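Local atomic coordinates of periplasmic branched-chain amino acid-binding protein (Burkholderia mallei, PDB entry 3I09), a protein that probably binds branched-chain amino acids in the periplasm for an ABC transporter, and holds acetoacetic acid in this crystal. Residues S252-R257 against Y334-K339. Numbering follows the deposited sequence. Where two conformers were deposited one is given.
Sequences SWYWNR and YLMEVK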
loop_
_atom_site.group_PDB
_atom_site.type_symbol
_atom_site.label_atom_id
_atom_site.label_comp_id
_atom_site.label_asym_id
_atom_site.label_seq_id
_atom_site.Cartn_x
_atom_site.Cartn_y
_atom_site.Cartn_z
ATOM N N SER A 252 6.673 -4.406 -0.253
ATOM C CA SER A 252 6.553 -5.168 -1.486
ATOM C C SER A 252 7.678 -4.959 -2.470
ATOM O O SER A 252 7.758 -5.688 -3.454
ATOM C CB SER A 252 5.218 -4.837 -2.189
ATOM O OG SER A 252 5.220 -3.513 -2.691
ATOM N N TRP A 253 8.492 -3.922 -2.272
ATOM C CA TRP A 253 9.511 -3.532 -3.271
ATOM C C TRP A 253 10.461 -2.554 -2.634
ATOM O O TRP A 253 10.069 -1.787 -1.744
ATOM C CB TRP A 253 8.827 -2.875 -4.454
ATOM C CG TRP A 253 9.686 -2.560 -5.622
ATOM C CD1 TRP A 253 9.942 -3.378 -6.680
ATOM C CD2 TRP A 253 10.360 -1.328 -5.892
ATOM N NE1 TRP A 253 10.750 -2.739 -7.598
ATOM C CE2 TRP A 253 11.005 -1.466 -7.137
ATOM C CE3 TRP A 253 10.483 -0.118 -5.201
ATOM C CZ2 TRP A 253 11.792 -0.443 -7.693
ATOM C CZ3 TRP A 253 11.209 0.924 -5.792
ATOM C CH2 TRP A 253 11.873 0.744 -6.998
ATOM N N TYR A 254 11.729 -2.620 -3.052
ATOM C CA TYR A 254 12.717 -1.658 -2.589
ATOM C C TYR A 254 13.706 -1.425 -3.717
ATOM O O TYR A 254 14.071 -2.367 -4.493
ATOM C CB TYR A 254 13.413 -2.068 -1.259
ATOM C CG TYR A 254 14.159 -3.386 -1.289
ATOM C CD1 TYR A 254 13.480 -4.598 -1.362
ATOM C CD2 TYR A 254 15.551 -3.419 -1.239
ATOM C CE1 TYR A 254 14.171 -5.811 -1.374
ATOM C CE2 TYR A 254 16.238 -4.616 -1.257
ATOM C CZ TYR A 254 15.547 -5.803 -1.327
ATOM O OH TYR A 254 16.236 -6.989 -1.369
ATOM N N TRP A 255 14.093 -0.159 -3.836
ATOM C CA TRP A 255 14.853 0.307 -5.002
ATOM C C TRP A 255 16.158 -0.458 -5.194
ATOM O O TRP A 255 16.589 -0.660 -6.326
ATOM C CB TRP A 255 15.096 1.825 -4.889
ATOM C CG TRP A 255 16.050 2.207 -3.806
ATOM C CD1 TRP A 255 15.776 2.513 -2.490
ATOM C CD2 TRP A 255 17.446 2.316 -3.966
ATOM N NE1 TRP A 255 16.942 2.814 -1.829
ATOM C CE2 TRP A 255 17.989 2.678 -2.708
ATOM C CE3 TRP A 255 18.310 2.120 -5.055
ATOM C CZ2 TRP A 255 19.365 2.864 -2.514
ATOM C CZ3 TRP A 255 19.689 2.270 -4.844
ATOM C CH2 TRP A 255 20.193 2.661 -3.593
ATOM N N ASN A 256 16.778 -0.871 -4.098
ATOM C CA ASN A 256 18.106 -1.487 -4.172
ATOM C C ASN A 256 18.071 -3.018 -4.163
ATOM O O ASN A 256 19.089 -3.651 -3.957
ATOM C CB ASN A 256 18.988 -1.010 -3.015
ATOM C CG ASN A 256 20.486 -1.143 -3.323
ATOM O OD1 ASN A 256 20.887 -1.146 -4.491
ATOM N ND2 ASN A 256 21.331 -1.239 -2.263
ATOM N N ARG A 257 16.899 -3.609 -4.381
ATOM C CA ARG A 257 16.752 -5.080 -4.369
ATOM C C ARG A 257 17.615 -5.761 -5.396
ATOM O O ARG A 257 18.307 -6.734 -5.057
ATOM C CB ARG A 257 15.288 -5.501 -4.621
ATOM C CG ARG A 257 15.043 -7.024 -4.599
ATOM C CD ARG A 257 13.548 -7.419 -4.833
ATOM N NE ARG A 257 13.137 -7.023 -6.184
ATOM C CZ ARG A 257 11.874 -6.817 -6.599
ATOM N NH1 ARG A 257 10.825 -6.995 -5.792
ATOM N NH2 ARG A 257 11.658 -6.443 -7.848
ATOM N N TYR A 334 8.504 -8.867 1.311
ATOM C CA TYR A 334 9.833 -8.858 1.936
ATOM C C TYR A 334 9.741 -8.389 3.378
ATOM O O TYR A 334 9.194 -7.307 3.648
ATOM C CB TYR A 334 10.794 -7.945 1.141
ATOM C CG TYR A 334 10.844 -8.399 -0.295
ATOM C CD1 TYR A 334 11.573 -9.521 -0.644
ATOM C CD2 TYR A 334 10.052 -7.792 -1.271
ATOM C CE1 TYR A 334 11.576 -10.006 -1.919
ATOM C CE2 TYR A 334 10.037 -8.270 -2.556
ATOM C CZ TYR A 334 10.801 -9.374 -2.878
ATOM O OH TYR A 334 10.779 -9.877 -4.150
ATOM N N LEU A 335 10.302 -9.178 4.281
ATOM C CA LEU A 335 10.495 -8.788 5.685
ATOM C C LEU A 335 11.874 -8.155 5.737
ATOM O O LEU A 335 12.865 -8.797 5.388
ATOM C CB LEU A 335 10.466 -10.014 6.581
ATOM C CG LEU A 335 10.468 -9.753 8.090
ATOM C CD1 LEU A 335 9.159 -9.011 8.483
ATOM C CD2 LEU A 335 10.629 -11.049 8.871
HETATM N N MSE A 336 11.939 -6.890 6.139
HETATM C CA MSE A 336 13.199 -6.168 6.195
HETATM C C MSE A 336 13.479 -5.586 7.542
HETATM O O MSE A 336 12.562 -5.389 8.366
HETATM C CB MSE A 336 13.143 -5.095 5.137
HETATM C CG MSE A 336 12.852 -5.910 3.891
HETATM SE SE MSE A 336 13.338 -5.156 2.432
HETATM C CE MSE A 336 12.131 -3.756 2.634
ATOM N N GLU A 337 14.765 -5.355 7.790
ATOM C CA GLU A 337 15.162 -4.679 8.998
ATOM C C GLU A 337 15.858 -3.376 8.608
ATOM O O GLU A 337 16.669 -3.352 7.687
ATOM C CB GLU A 337 16.069 -5.567 9.870
ATOM C CG GLU A 337 16.454 -4.891 11.156
ATOM C CD GLU A 337 17.368 -5.733 12.081
ATOM O OE1 GLU A 337 18.119 -6.586 11.563
ATOM O OE2 GLU A 337 17.366 -5.471 13.311
ATOM N N VAL A 338 15.540 -2.294 9.316
ATOM C CA VAL A 338 16.139 -0.995 9.025
ATOM C C VAL A 338 17.571 -1.003 9.529
ATOM O O VAL A 338 17.851 -1.452 10.659
ATOM C CB VAL A 338 15.356 0.156 9.657
ATOM C CG1 VAL A 338 16.076 1.478 9.350
ATOM C CG2 VAL A 338 13.874 0.130 9.152
ATOM N N LYS A 339 18.474 -0.598 8.654
ATOM C CA LYS A 339 19.905 -0.519 8.948
ATOM C C LYS A 339 20.337 0.443 10.060
ATOM O O LYS A 339 19.697 1.459 10.317
ATOM C CB LYS A 339 20.695 -0.151 7.677
ATOM C CG LYS A 339 20.801 -1.292 6.675
ATOM C CD LYS A 339 21.634 -0.887 5.427
ATOM C CE LYS A 339 22.001 -2.105 4.588
ATOM N NZ LYS A 339 22.999 -1.717 3.560
#
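Tyr254 is wedged between the selenium of Met336 and the side chain of Arg257. Its ring is modelled in two conformers, and its contacts are given for the one described. Met336 is a selenomethionine. Its SE sits 4.1 Å from the centroid of the Tyr254 ring, 21° off the ring normal, a Met-aromatic contact. On the opposite face lies Arg257 CB, brought there by the type I beta turn from Tyr254 to Arg257. The Arg257 N to Tyr254 O hydrogen bond of 3.1 Å closes that turn. Tyr254 also points an edge at the face of Tyr334, a more open T-shaped pair with planes at 74°. Ser252 O meets the Tyr334 ring edge, 3.6 Å from Tyr334 CE2. Packing is tight at this edge and under Met336 SE, where Ser252 and Met336 are buried.

Arg257 and Tyr334 are partly exposed, and their polar link is the weak part. Arg257 bends at chi3 and crosses Tyr334 at about a right angle, guanidinium and ring inclined. That carries Arg257 NH1 to 3.3 Å from Tyr334 OH. The hydrogen bond is bent, at 121°. Arg257 NH2 makes another weak one to Tyr318 O.

The contact belongs to the antiparallel sheet of a type I periplasmic binding protein, outside the acetoacetic acid pocket. The loop between strand 248-251 and helix 259-272 packs on strand 329-338, which pairs with strands 248-251 and 351-357. Trp253 turns to helix 278-297.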